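Local coordinates for protein galectin 2 (Gallus gallus, PDB 2YMZ) that probably binds carbohydrates, as a two-subunit lectin of the galectin family built on a beta-sandwich fold, at residues Lys18-Ile23 and Val124-Val129; Phe30-Gly35 and Leu116-Gly121; Leu43-Arg48 and Phe92-Pro97. One frame throughout, in Å; residues are numbered along the deposited sequence.

Contact 1. Residues Lys18-Ile23 and Val124-Val129; sequences KIKGHI and VTSFKV
The Phe127 ring meets Ile19 at its edge, near the ring plane, where CG1 of Ile19 sits 4.1 Å from CD1 of Phe127. Both side chains lie on the buried side of the strand pair and slant across one another; chi1 of Phe127 (164°) sets the ring beside the Ile19 chain, and it also meets the ring of Phe4, the side chain of Leu116 and Phe127 of the second subunit. Between the backbones, which run antiparallel with axes 4.3 Å apart, Lys18 and Lys128 exchange two N-H...O bonds, and CA of Phe127 makes a CA-H...O contact with O of Lys18 (3.2 Å). At the next hydrogen-bonded pair, Lys20 N donates to Ser126 O almost straight (2.9 Å, 178° at the hydrogen). Its own carbonyl is gripped twice: Lys20 O accepts from Thr125 N at 2.9 Å and from Ser126 N at 3.2 Å, both arriving from the same face of the carbonyl plane, the second from well above it. Thr125 and Ser126 thus both face Lys20, a classic beta bulge that shifts the register by one and brings CA of Gly21 to 4.2 Å from CA of Val124. On the other side of the sheet CB and CD of Lys20 pack along CB of Ser126, whose OG shares a water with Lys18 O, the latter bond weak. Residues 126-128 form an antiparallel ladder with the second subunit, so this bulged pair, with 122-129 the edge strand within the chain, belongs to the continuous intersubunit beta-sheet of a prototype galectin dimer.

Contact 2. Residues Phe30-Gly35 and Leu116-Gly121; sequences FAINLG and LNILGG
In one sheet of the galectin beta-sandwich, Phe30-Leu34 and Leu116-Gly120 are neighbouring antiparallel strands, their axes 4.6 Å apart. Ala31 with Leu119 and Asn33 with Asn117 are the hydrogen-bonded pairs, each exchanging two backbone N-H...O bonds. The asparagine pair adds a side-chain bond: Asn33 ND2 donates to Asn117 OD1 at 2.9 Å, 163° at the hydrogen. The acceptor lies in the amide plane of Asn33, yet the two amides stand almost perpendicular (89°). Asn117 reaches across because its CG sits between the backbone N and the carbonyl carbon (chi1 76°), which swings OD1 over to within 3.4 Å of Asn33 CB. The remaining amide ends are held as well, Asn33 OD1 by His44 ND1 and Asn117 ND2 by Tyr115 OH, so the rotation of both amides is fixed. His44 belongs to the His-x-Asn-Pro-Arg motif that lines the sugar site in galectins, so Asn33 probably helps to position it. These polar groups share one side of the sheet with Ala31 and Leu119; the other side looks into the sandwich core, toward Ile19 and Met17. There Leu116 CD1 packs beside Leu34 CD2 (3.6 Å) and Ile32 CG2 (4.0 Å), and Ile32 CG1 touches Ile118 CG1 at 4.1 Å. CB of Phe30 rests 3.7 Å from Gly121 N, and the close approach of Phe30 CA and Gly120 CA (4.2 Å) leaves no room for a side chain on Gly120.

Contact 3. Residues Leu43-Arg48 and Phe92-Pro97; sequences LHFNPR and FLVKLP
Strands Leu43-Arg48 and Phe92-Lys95 face each other at an axis distance of 9.9 Å, running nearly the same way with a crossing angle of -23°, too far apart for backbone bonding and joined by apolar side chains. Val94 CG1 lies over one face of the Phe45 ring, a CH-pi contact 4.0 Å from the centroid and displaced toward the rim, closest to CE1. CG2 sits between Leu43 CD2 and Phe45 CD1, 3.9 Å from each. Phe45 turns its ring away from its own backbone N (chi1 173°), bringing CE1 and CZ to Val94 and Leu96; Leu96 CD2 approaches the ring edge at CZ, near its plane, at 3.8 Å. Leu43 CD2 lies 4.0 Å from CB of Phe92, these two side chains passing in opposite directions. All five residues are buried, joining the two sheets through the core; the alternate residues His44, Asn46 and Arg48 face the other way, consistent with the galectin sugar site. Around the core, strand 53-60 packs Cys56 on Leu43 and Phe45, and Ile54 on Phe45 and Leu96, strand 80-88 sets Ile83 on Val94 and Val85 on Leu43, and strand 101-105 adds Phe104 against Leu43 and Val102 against Leu96.

How the contacts relate
From the N terminus the chain enters contact 1 at Lys18-Ile23, contact 2 at Phe30-Gly35 and contact 3 at Leu43-Arg48. It then closes them in reverse order: contact 3 at Phe92-Pro97, contact 2 at Leu116-Gly121 and contact 1 at Val124-Val129. The three loops therefore nest without crossing. Contact 1 pairs strands of one sheet, contact 2 pairs strands of the other, and contact 3 bridges the two. Contacts 1 and 2 pack through the core, Val124 on Ile118 and Ile23 on Phe30. Leu43-Arg48 lies in the sheet of contact 2, beside strand 30-34, and strand 91-95 in that of contact 1, though contacts 1 and 3 do not touch.

Contact 1. Residues Lys18-Ile23 and Val124-Val129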
ATOM      1  N   LYS A  18       4.884  -5.886  -7.693  1.00 18.78           N
ATOM      2  CA  LYS A  18       4.219  -5.349  -8.891  1.00 18.79           C
ATOM      3  C   LYS A  18       3.523  -4.090  -8.414  1.00 20.37           C
ATOM      4  O   LYS A  18       2.704  -4.120  -7.464  1.00 18.66           O
ATOM      5  CB  LYS A  18       3.245  -6.411  -9.463  1.00 19.66           C
ATOM      6  CG  LYS A  18       4.077  -7.614  -9.949  1.00 29.46           C
ATOM      7  CD  LYS A  18       3.208  -8.835 -10.311  1.00 34.96           C
ATOM      8  CE  LYS A  18       4.012 -10.136 -10.141  1.00 39.66           C
ATOM      9  NZ  LYS A  18       3.143 -11.325 -10.361  1.00 44.24           N
ATOM     10  N   ILE A  19       3.894  -2.944  -9.021  1.00 16.28           N
ATOM     11  CA  ILE A  19       3.342  -1.674  -8.610  1.00 18.29           C
ATOM     12  C   ILE A  19       2.703  -1.074  -9.860  1.00 18.66           C
ATOM     13  O   ILE A  19       3.410  -0.800 -10.820  1.00 19.05           O
ATOM     14  CB  ILE A  19       4.472  -0.751  -8.116  1.00 23.11           C
ATOM     15  CG1 ILE A  19       4.989  -1.274  -6.761  1.00 22.15           C
ATOM     16  CG2 ILE A  19       3.942   0.691  -7.875  1.00 21.97           C
ATOM     17  CD1 ILE A  19       6.328  -0.700  -6.311  1.00 25.67           C
ATOM     18  N   LYS A  20       1.423  -0.809  -9.835  1.00 18.42           N
ATOM     19  CA  LYS A  20       0.789  -0.124 -10.963  1.00 18.95           C
ATOM     20  C   LYS A  20       0.240   1.116 -10.465  1.00 17.07           C
ATOM     21  O   LYS A  20      -0.275   1.190  -9.342  1.00 15.69           O
ATOM     22  CB  LYS A  20      -0.434  -0.855 -11.551  1.00 22.86           C
ATOM     23  CG  LYS A  20      -0.177  -2.173 -12.183  1.00 31.46           C
ATOM     24  CD  LYS A  20      -1.544  -2.651 -12.757  1.00 31.54           C
ATOM     25  CE  LYS A  20      -1.754  -2.141 -14.160  1.00 32.89           C
ATOM     26  NZ  LYS A  20      -2.855  -2.963 -14.824  1.00 29.18           N
ATOM     27  N   GLY A  21       0.262   2.170 -11.289  1.00 15.33           N
ATOM     28  CA  GLY A  21      -0.334   3.381 -10.799  1.00 16.28           C
ATOM     29  C   GLY A  21      -0.356   4.454 -11.848  1.00 16.97           C
ATOM     30  O   GLY A  21       0.098   4.216 -13.000  1.00 20.10           O
ATOM     31  N   HIS A  22      -0.987   5.556 -11.478  1.00 16.87           N
ATOM     32  CA  HIS A  22      -1.189   6.688 -12.396  1.00 17.14           C
ATOM     33  C   HIS A  22      -0.116   7.796 -12.200  1.00 16.92           C
ATOM     34  O   HIS A  22       0.033   8.330 -11.110  1.00 18.44           O
ATOM     35  CB  HIS A  22      -2.571   7.255 -12.128  1.00 19.23           C
ATOM     36  CG  HIS A  22      -2.908   8.380 -13.066  1.00 26.74           C
ATOM     37  ND1 HIS A  22      -3.280   8.184 -14.377  1.00 31.72           N
ATOM     38  CD2 HIS A  22      -2.850   9.716 -12.885  1.00 26.83           C
ATOM     39  CE1 HIS A  22      -3.456   9.366 -14.960  1.00 27.22           C
ATOM     40  NE2 HIS A  22      -3.194  10.306 -14.080  1.00 31.00           N
ATOM     41  N   ILE A  23       0.553   8.178 -13.292  1.00 16.48           N
ATOM     42  CA  ILE A  23       1.545   9.280 -13.217  1.00 17.26           C
ATOM     43  C   ILE A  23       0.743  10.546 -13.466  1.00 19.95           C
ATOM     44  O   ILE A  23       0.037  10.609 -14.426  1.00 19.05           O
ATOM     45  CB  ILE A  23       2.613   9.096 -14.299  1.00 18.45           C
ATOM     46  CG1 ILE A  23       3.423   7.784 -13.995  1.00 16.70           C
ATOM     47  CG2 ILE A  23       3.604  10.291 -14.321  1.00 16.75           C
ATOM     48  CD1 ILE A  23       4.337   7.320 -15.130  1.00 19.96           C
ATOM     49  N   VAL A 124      -0.778   5.090  -6.504  1.00 18.02           N
ATOM     50  CA  VAL A 124      -0.823   3.645  -6.644  1.00 18.21           C
ATOM     51  C   VAL A 124      -2.260   3.150  -6.881  1.00 18.42           C
ATOM     52  O   VAL A 124      -3.195   3.510  -6.159  1.00 21.41           O
ATOM     53  CB  VAL A 124      -0.214   2.948  -5.370  1.00 20.60           C
ATOM     54  CG1 VAL A 124      -0.388   1.426  -5.431  1.00 21.46           C
ATOM     55  CG2 VAL A 124       1.274   3.339  -5.267  1.00 20.63           C
ATOM     56  N   THR A 125      -2.468   2.379  -7.930  1.00 17.52           N
ATOM     57  CA  THR A 125      -3.757   1.711  -8.096  1.00 18.44           C
ATOM     58  C   THR A 125      -3.751   0.202  -7.851  1.00 17.92           C
ATOM     59  O   THR A 125      -4.786  -0.346  -7.523  1.00 17.21           O
ATOM     60  CB  THR A 125      -4.349   1.977  -9.519  1.00 21.90           C
ATOM     61  OG1 THR A 125      -3.444   1.515 -10.443  1.00 21.32           O
ATOM     62  CG2 THR A 125      -4.491   3.450  -9.795  1.00 24.49           C
ATOM     63  N   SER A 126      -2.612  -0.468  -7.956  1.00 17.30           N
ATOM     64  CA  SER A 126      -2.552  -1.918  -7.630  1.00 18.74           C
ATOM     65  C   SER A 126      -1.150  -2.160  -7.045  1.00 19.36           C
ATOM     66  O   SER A 126      -0.171  -1.542  -7.499  1.00 19.74           O
ATOM     67  CB  SER A 126      -2.687  -2.713  -8.958  1.00 18.43           C
ATOM     68  OG  SER A 126      -2.751  -4.104  -8.764  1.00 30.69           O
ATOM     69  N   PHE A 127      -1.038  -3.060  -6.059  1.00 16.88           N
ATOM     70  CA  PHE A 127       0.261  -3.387  -5.476  1.00 15.41           C
ATOM     71  C   PHE A 127       0.193  -4.879  -5.175  1.00 16.00           C
ATOM     72  O   PHE A 127      -0.797  -5.326  -4.622  1.00 17.87           O
ATOM     73  CB  PHE A 127       0.444  -2.586  -4.187  1.00 17.13           C
ATOM     74  CG  PHE A 127       1.542  -3.098  -3.311  1.00 18.59           C
ATOM     75  CD1 PHE A 127       2.878  -2.751  -3.575  1.00 21.11           C
ATOM     76  CD2 PHE A 127       1.230  -3.926  -2.208  1.00 21.90           C
ATOM     77  CE1 PHE A 127       3.915  -3.275  -2.747  1.00 24.43           C
ATOM     78  CE2 PHE A 127       2.245  -4.425  -1.418  1.00 25.80           C
ATOM     79  CZ  PHE A 127       3.573  -4.074  -1.666  1.00 25.48           C
ATOM     80  N   LYS A 128       1.255  -5.610  -5.500  1.00 14.78           N
ATOM     81  CA  LYS A 128       1.239  -7.021  -5.116  1.00 15.95           C
ATOM     82  C   LYS A 128       2.660  -7.378  -4.768  1.00 19.21           C
ATOM     83  O   LYS A 128       3.572  -6.940  -5.434  1.00 19.46           O
ATOM     84  CB  LYS A 128       0.795  -7.844  -6.311  1.00 17.86           C
ATOM     85  CG  LYS A 128       0.788  -9.382  -6.052  1.00 29.16           C
ATOM     86  CD  LYS A 128       0.001 -10.071  -7.180  1.00 33.85           C
ATOM     87  CE  LYS A 128       0.228 -11.578  -7.253  1.00 41.54           C
ATOM     88  NZ  LYS A 128      -0.668 -12.303  -6.331  1.00 40.46           N
ATOM     89  N   VAL A 129       2.842  -8.165  -3.690  1.00 17.63           N
ATOM     90  CA  VAL A 129       4.211  -8.566  -3.314  1.00 18.34           C
ATOM     91  C   VAL A 129       4.165 -10.081  -2.989  1.00 20.15           C
ATOM     92  O   VAL A 129       3.195 -10.541  -2.368  1.00 20.39           O
ATOM     93  CB  VAL A 129       4.722  -7.677  -2.138  1.00 20.36           C
ATOM     94  CG1 VAL A 129       3.825  -7.701  -0.869  1.00 20.94           C
ATOM     95  CG2 VAL A 129       6.162  -7.977  -1.749  1.00 20.87           C
TER
HETATM   96  O   HOH W   1      -0.075  -4.812  -9.018  1.00 27.77           O

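Contact 2. Residues Phe30-Gly35 and Leu116-Gly121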
ATOM      1  N   PHE A  30       8.732  10.765  -9.830  1.00 17.12           N
ATOM      2  CA  PHE A  30       8.109  10.029  -8.733  1.00 18.00           C
ATOM      3  C   PHE A  30       9.229   9.079  -8.256  1.00 16.21           C
ATOM      4  O   PHE A  30      10.244   8.914  -8.928  1.00 15.96           O
ATOM      5  CB  PHE A  30       6.822   9.287  -9.174  1.00 18.15           C
ATOM      6  CG  PHE A  30       7.050   8.203 -10.213  1.00 17.29           C
ATOM      7  CD1 PHE A  30       7.281   6.850  -9.826  1.00 20.12           C
ATOM      8  CD2 PHE A  30       6.905   8.519 -11.571  1.00 20.88           C
ATOM      9  CE1 PHE A  30       7.358   5.864 -10.803  1.00 22.64           C
ATOM     10  CE2 PHE A  30       7.055   7.553 -12.524  1.00 19.97           C
ATOM     11  CZ  PHE A  30       7.294   6.211 -12.151  1.00 21.21           C
ATOM     12  N   ALA A  31       9.056   8.468  -7.064  1.00 16.20           N
ATOM     13  CA  ALA A  31      10.114   7.573  -6.627  1.00 15.60           C
ATOM     14  C   ALA A  31       9.465   6.379  -5.879  1.00 14.19           C
ATOM     15  O   ALA A  31       8.455   6.527  -5.208  1.00 16.14           O
ATOM     16  CB  ALA A  31      11.072   8.272  -5.679  1.00 16.51           C
ATOM     17  N   ILE A  32      10.081   5.255  -6.062  1.00 15.78           N
ATOM     18  CA  ILE A  32       9.671   4.011  -5.349  1.00 15.57           C
ATOM     19  C   ILE A  32      10.957   3.770  -4.521  1.00 14.81           C
ATOM     20  O   ILE A  32      12.094   3.605  -5.073  1.00 16.70           O
ATOM     21  CB  ILE A  32       9.493   2.879  -6.360  1.00 17.45           C
ATOM     22  CG1 ILE A  32       8.221   3.113  -7.176  1.00 21.08           C
ATOM     23  CG2 ILE A  32       9.361   1.522  -5.653  1.00 20.60           C
ATOM     24  CD1 ILE A  32       8.079   2.242  -8.415  1.00 22.25           C
ATOM     25  N   ASN A  33      10.782   3.736  -3.185  1.00 16.97           N
ATOM     26  CA  ASN A  33      11.916   3.591  -2.237  1.00 16.40           C
ATOM     27  C   ASN A  33      11.736   2.282  -1.399  1.00 16.54           C
ATOM     28  O   ASN A  33      10.724   2.117  -0.795  1.00 16.56           O
ATOM     29  CB  ASN A  33      11.889   4.748  -1.302  1.00 18.04           C
ATOM     30  CG  ASN A  33      12.245   6.073  -2.041  1.00 17.38           C
ATOM     31  OD1 ASN A  33      13.191   6.075  -2.770  1.00 20.59           O
ATOM     32  ND2 ASN A  33      11.519   7.113  -1.832  1.00 18.64           N
ATOM     33  N   LEU A  34      12.750   1.455  -1.395  1.00 17.04           N
ATOM     34  CA  LEU A  34      12.683   0.115  -0.751  1.00 18.96           C
ATOM     35  C   LEU A  34      13.886   0.041   0.192  1.00 20.36           C
ATOM     36  O   LEU A  34      15.020   0.343  -0.186  1.00 19.24           O
ATOM     37  CB  LEU A  34      12.763  -0.959  -1.778  1.00 18.86           C
ATOM     38  CG  LEU A  34      11.404  -1.075  -2.513  1.00 21.69           C
ATOM     39  CD1 LEU A  34      11.647  -1.700  -3.885  1.00 26.90           C
ATOM     40  CD2 LEU A  34      10.391  -1.899  -1.654  1.00 25.53           C
ATOM     41  N   GLY A  35      13.619  -0.284   1.466  1.00 19.66           N
ATOM     42  CA  GLY A  35      14.792  -0.451   2.340  1.00 20.99           C
ATOM     43  C   GLY A  35      14.375  -0.948   3.689  1.00 20.23           C
ATOM     44  O   GLY A  35      13.486  -1.745   3.808  1.00 21.12           O
ATOM     45  N   LEU A 116       8.704   0.179   2.428  1.00 18.12           N
ATOM     46  CA  LEU A 116       8.499   0.744   1.078  1.00 17.21           C
ATOM     47  C   LEU A 116       7.827   2.125   1.217  1.00 18.01           C
ATOM     48  O   LEU A 116       6.899   2.300   1.990  1.00 19.04           O
ATOM     49  CB  LEU A 116       7.500  -0.180   0.340  1.00 19.86           C
ATOM     50  CG  LEU A 116       6.791   0.264  -0.971  1.00 21.05           C
ATOM     51  CD1 LEU A 116       7.761   0.577  -2.110  1.00 22.95           C
ATOM     52  CD2 LEU A 116       5.792  -0.840  -1.398  1.00 21.41           C
ATOM     53  N   ASN A 117       8.214   3.101   0.380  1.00 16.03           N
ATOM     54  CA  ASN A 117       7.354   4.250   0.272  1.00 16.67           C
ATOM     55  C   ASN A 117       7.366   4.658  -1.226  1.00 16.45           C
ATOM     56  O   ASN A 117       8.235   4.205  -2.010  1.00 17.50           O
ATOM     57  CB  ASN A 117       7.729   5.380   1.245  1.00 20.39           C
ATOM     58  CG  ASN A 117       8.948   6.168   0.847  1.00 23.99           C
ATOM     59  OD1 ASN A 117       9.154   6.481  -0.322  1.00 26.13           O
ATOM     60  ND2 ASN A 117       9.731   6.596   1.855  1.00 24.46           N
ATOM     61  N   ILE A 118       6.280   5.316  -1.614  1.00 17.63           N
ATOM     62  CA  ILE A 118       6.214   5.796  -2.993  1.00 18.21           C
ATOM     63  C   ILE A 118       5.922   7.277  -2.825  1.00 20.90           C
ATOM     64  O   ILE A 118       5.033   7.624  -2.054  1.00 24.84           O
ATOM     65  CB  ILE A 118       5.130   5.025  -3.772  1.00 18.03           C
ATOM     66  CG1 ILE A 118       5.678   3.633  -4.040  1.00 20.08           C
ATOM     67  CG2 ILE A 118       5.094   5.669  -5.198  1.00 19.76           C
ATOM     68  CD1 ILE A 118       4.735   2.574  -4.545  1.00 24.11           C
ATOM     69  N   LEU A 119       6.669   8.152  -3.521  1.00 21.29           N
ATOM     70  CA  LEU A 119       6.551   9.611  -3.310  1.00 22.26           C
ATOM     71  C   LEU A 119       6.412  10.271  -4.696  1.00 21.05           C
ATOM     72  O   LEU A 119       6.849   9.672  -5.724  1.00 19.60           O
ATOM     73  CB  LEU A 119       7.852  10.179  -2.719  1.00 25.49           C
ATOM     74  CG  LEU A 119       8.422   9.589  -1.396  1.00 30.92           C
ATOM     75  CD1 LEU A 119       9.595  10.391  -0.835  1.00 34.85           C
ATOM     76  CD2 LEU A 119       7.305   9.557  -0.389  1.00 29.69           C
ATOM     77  N   GLY A 120       5.827  11.459  -4.725  1.00 19.50           N
ATOM     78  CA  GLY A 120       5.920  12.251  -5.970  1.00 18.78           C
ATOM     79  C   GLY A 120       4.657  12.036  -6.774  1.00 20.19           C
ATOM     80  O   GLY A 120       3.628  11.760  -6.227  1.00 21.00           O
ATOM     81  N   GLY A 121       4.720  12.166  -8.105  1.00 21.23           N
ATOM     82  CA  GLY A 121       3.461  12.266  -8.881  1.00 25.30           C
ATOM     83  C   GLY A 121       3.055  10.896  -9.378  1.00 25.62           C
ATOM     84  O   GLY A 121       3.056  10.649 -10.578  1.00 24.28           O
TER

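Contact 3. Residues Leu43-Arg48 and Phe92-Pro97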
ATOM      1  N   LEU A  43      17.062   0.708  -2.497  1.00 20.52           N
ATOM      2  CA  LEU A  43      16.751   1.062  -3.892  1.00 20.32           C
ATOM      3  C   LEU A  43      15.884   2.320  -3.821  1.00 17.18           C
ATOM      4  O   LEU A  43      14.763   2.304  -3.252  1.00 16.90           O
ATOM      5  CB  LEU A  43      16.055  -0.075  -4.647  1.00 20.17           C
ATOM      6  CG  LEU A  43      15.570   0.268  -6.110  1.00 19.58           C
ATOM      7  CD1 LEU A  43      16.703   0.825  -6.973  1.00 23.14           C
ATOM      8  CD2 LEU A  43      14.862  -0.896  -6.810  1.00 20.54           C
ATOM      9  N   HIS A  44      16.364   3.409  -4.423  1.00 17.02           N
ATOM     10  CA  HIS A  44      15.503   4.550  -4.676  1.00 18.14           C
ATOM     11  C   HIS A  44      15.444   4.632  -6.196  1.00 19.09           C
ATOM     12  O   HIS A  44      16.489   4.825  -6.840  1.00 21.72           O
ATOM     13  CB  HIS A  44      16.193   5.790  -4.031  1.00 17.13           C
ATOM     14  CG  HIS A  44      15.778   7.168  -4.544  1.00 19.23           C
ATOM     15  ND1 HIS A  44      14.657   7.829  -4.097  1.00 19.95           N
ATOM     16  CD2 HIS A  44      16.417   8.036  -5.391  1.00 19.50           C
ATOM     17  CE1 HIS A  44      14.600   9.038  -4.664  1.00 20.50           C
ATOM     18  NE2 HIS A  44      15.692   9.198  -5.405  1.00 20.68           N
ATOM     19  N   PHE A  45      14.289   4.345  -6.772  1.00 17.84           N
ATOM     20  CA  PHE A  45      14.093   4.248  -8.225  1.00 15.73           C
ATOM     21  C   PHE A  45      13.298   5.491  -8.544  1.00 14.11           C
ATOM     22  O   PHE A  45      12.131   5.651  -8.120  1.00 14.13           O
ATOM     23  CB  PHE A  45      13.207   3.007  -8.475  1.00 16.55           C
ATOM     24  CG  PHE A  45      12.758   2.855  -9.899  1.00 15.57           C
ATOM     25  CD1 PHE A  45      13.611   2.295 -10.827  1.00 16.28           C
ATOM     26  CD2 PHE A  45      11.454   3.259 -10.263  1.00 15.93           C
ATOM     27  CE1 PHE A  45      13.200   2.163 -12.164  1.00 16.56           C
ATOM     28  CE2 PHE A  45      11.023   3.101 -11.590  1.00 17.59           C
ATOM     29  CZ  PHE A  45      11.920   2.600 -12.513  1.00 16.36           C
ATOM     30  N   ASN A  46      13.912   6.405  -9.322  1.00 15.19           N
ATOM     31  CA  ASN A  46      13.310   7.705  -9.414  1.00 15.04           C
ATOM     32  C   ASN A  46      13.323   8.219 -10.886  1.00 15.49           C
ATOM     33  O   ASN A  46      14.325   8.784 -11.361  1.00 16.67           O
ATOM     34  CB  ASN A  46      14.240   8.638  -8.585  1.00 16.71           C
ATOM     35  CG  ASN A  46      13.870  10.143  -8.676  1.00 19.15           C
ATOM     36  OD1 ASN A  46      14.789  10.963  -8.481  1.00 21.99           O
ATOM     37  ND2 ASN A  46      12.627  10.513  -8.808  1.00 18.11           N
ATOM     38  N   PRO A  47      12.251   7.924 -11.636  1.00 15.93           N
ATOM     39  CA  PRO A  47      12.170   8.498 -12.977  1.00 15.28           C
ATOM     40  C   PRO A  47      11.992  10.007 -12.903  1.00 15.01           C
ATOM     41  O   PRO A  47      11.174  10.501 -12.153  1.00 15.54           O
ATOM     42  CB  PRO A  47      10.862   7.902 -13.496  1.00 14.67           C
ATOM     43  CG  PRO A  47      10.704   6.544 -12.808  1.00 16.30           C
ATOM     44  CD  PRO A  47      11.216   6.897 -11.385  1.00 14.87           C
ATOM     45  N   ARG A  48      12.791  10.715 -13.679  1.00 16.01           N
ATOM     46  CA  ARG A  48      12.774  12.185 -13.654  1.00 16.10           C
ATOM     47  C   ARG A  48      12.441  12.680 -15.083  1.00 15.14           C
ATOM     48  O   ARG A  48      13.191  12.419 -16.032  1.00 17.01           O
ATOM     49  CB  ARG A  48      14.154  12.659 -13.260  1.00 18.65           C
ATOM     50  CG  ARG A  48      14.256  12.468 -11.703  1.00 21.67           C
ATOM     51  CD  ARG A  48      15.281  13.340 -11.012  1.00 25.41           C
ATOM     52  NE  ARG A  48      15.270  14.702 -11.490  1.00 20.83           N
ATOM     53  CZ  ARG A  48      14.744  15.782 -10.883  1.00 24.71           C
ATOM     54  NH1 ARG A  48      14.144  15.677  -9.700  1.00 22.16           N
ATOM     55  NH2 ARG A  48      14.830  17.000 -11.518  1.00 26.55           N
ATOM     56  N   PHE A  92      18.940  -5.692  -7.545  1.00 24.37           N
ATOM     57  CA  PHE A  92      17.518  -5.458  -7.850  1.00 22.96           C
ATOM     58  C   PHE A  92      17.340  -5.308  -9.339  1.00 21.90           C
ATOM     59  O   PHE A  92      18.174  -4.714 -10.070  1.00 24.79           O
ATOM     60  CB  PHE A  92      17.053  -4.219  -7.087  1.00 21.04           C
ATOM     61  CG  PHE A  92      17.219  -4.359  -5.606  1.00 22.47           C
ATOM     62  CD1 PHE A  92      16.297  -5.109  -4.841  1.00 24.32           C
ATOM     63  CD2 PHE A  92      18.309  -3.837  -4.978  1.00 22.53           C
ATOM     64  CE1 PHE A  92      16.479  -5.262  -3.482  1.00 26.53           C
ATOM     65  CE2 PHE A  92      18.502  -3.976  -3.617  1.00 25.11           C
ATOM     66  CZ  PHE A  92      17.578  -4.698  -2.852  1.00 27.96           C
ATOM     67  N   LEU A  93      16.225  -5.826  -9.834  1.00 18.44           N
ATOM     68  CA  LEU A  93      16.013  -5.669 -11.204  1.00 19.98           C
ATOM     69  C   LEU A  93      14.622  -4.997 -11.300  1.00 23.41           C
ATOM     70  O   LEU A  93      13.665  -5.506 -10.708  1.00 23.53           O
ATOM     71  CB  LEU A  93      16.018  -7.059 -11.827  1.00 27.82           C
ATOM     72  CG  LEU A  93      15.807  -7.181 -13.324  1.00 35.95           C
ATOM     73  CD1 LEU A  93      17.122  -6.954 -14.064  1.00 42.27           C
ATOM     74  CD2 LEU A  93      15.307  -8.597 -13.613  1.00 41.97           C
ATOM     75  N   VAL A  94      14.496  -3.923 -12.090  1.00 19.00           N
ATOM     76  CA  VAL A  94      13.214  -3.250 -12.281  1.00 18.16           C
ATOM     77  C   VAL A  94      12.799  -3.455 -13.739  1.00 19.63           C
ATOM     78  O   VAL A  94      13.477  -2.976 -14.691  1.00 24.83           O
ATOM     79  CB  VAL A  94      13.260  -1.749 -11.907  1.00 19.00           C
ATOM     80  CG1 VAL A  94      11.814  -1.169 -11.980  1.00 16.54           C
ATOM     81  CG2 VAL A  94      13.815  -1.545 -10.483  1.00 17.96           C
ATOM     82  N   LYS A  95      11.666  -4.114 -13.961  1.00 17.59           N
ATOM     83  CA  LYS A  95      11.211  -4.293 -15.362  1.00 19.77           C
ATOM     84  C   LYS A  95      10.194  -3.241 -15.733  1.00 25.26           C
ATOM     85  O   LYS A  95       9.201  -2.995 -15.014  1.00 20.78           O
ATOM     86  CB  LYS A  95      10.538  -5.646 -15.560  1.00 24.46           C
ATOM     87  CG  LYS A  95      11.411  -6.807 -15.203  1.00 28.76           C
ATOM     88  CD  LYS A  95      10.633  -8.073 -15.592  1.00 40.06           C
ATOM     89  CE  LYS A  95      11.262  -9.265 -14.886  1.00 43.49           C
ATOM     90  NZ  LYS A  95      10.340 -10.440 -15.056  1.00 50.01           N
ATOM     91  N   LEU A  96      10.453  -2.587 -16.852  1.00 23.66           N
ATOM     92  CA  LEU A  96       9.593  -1.469 -17.259  1.00 23.09           C
ATOM     93  C   LEU A  96       8.586  -1.967 -18.297  1.00 23.53           C
ATOM     94  O   LEU A  96       8.779  -3.027 -18.922  1.00 25.83           O
ATOM     95  CB  LEU A  96      10.443  -0.339 -17.830  1.00 24.39           C
ATOM     96  CG  LEU A  96      11.691   0.178 -17.085  1.00 26.37           C
ATOM     97  CD1 LEU A  96      12.461   1.289 -17.802  1.00 28.58           C
ATOM     98  CD2 LEU A  96      11.290   0.602 -15.689  1.00 28.82           C
ATOM     99  N   PRO A  97       7.540  -1.177 -18.542  1.00 26.69           N
ATOM    100  CA  PRO A  97       6.458  -1.596 -19.497  1.00 30.60           C
ATOM    101  C   PRO A  97       6.973  -1.984 -20.881  1.00 39.92           C
ATOM    102  O   PRO A  97       6.517  -3.000 -21.457  1.00 41.07           O
ATOM    103  CB  PRO A  97       5.617  -0.345 -19.597  1.00 28.18           C
ATOM    104  CG  PRO A  97       5.759   0.292 -18.209  1.00 28.56           C
ATOM    105  CD  PRO A  97       7.215   0.072 -17.843  1.00 26.72           C
TER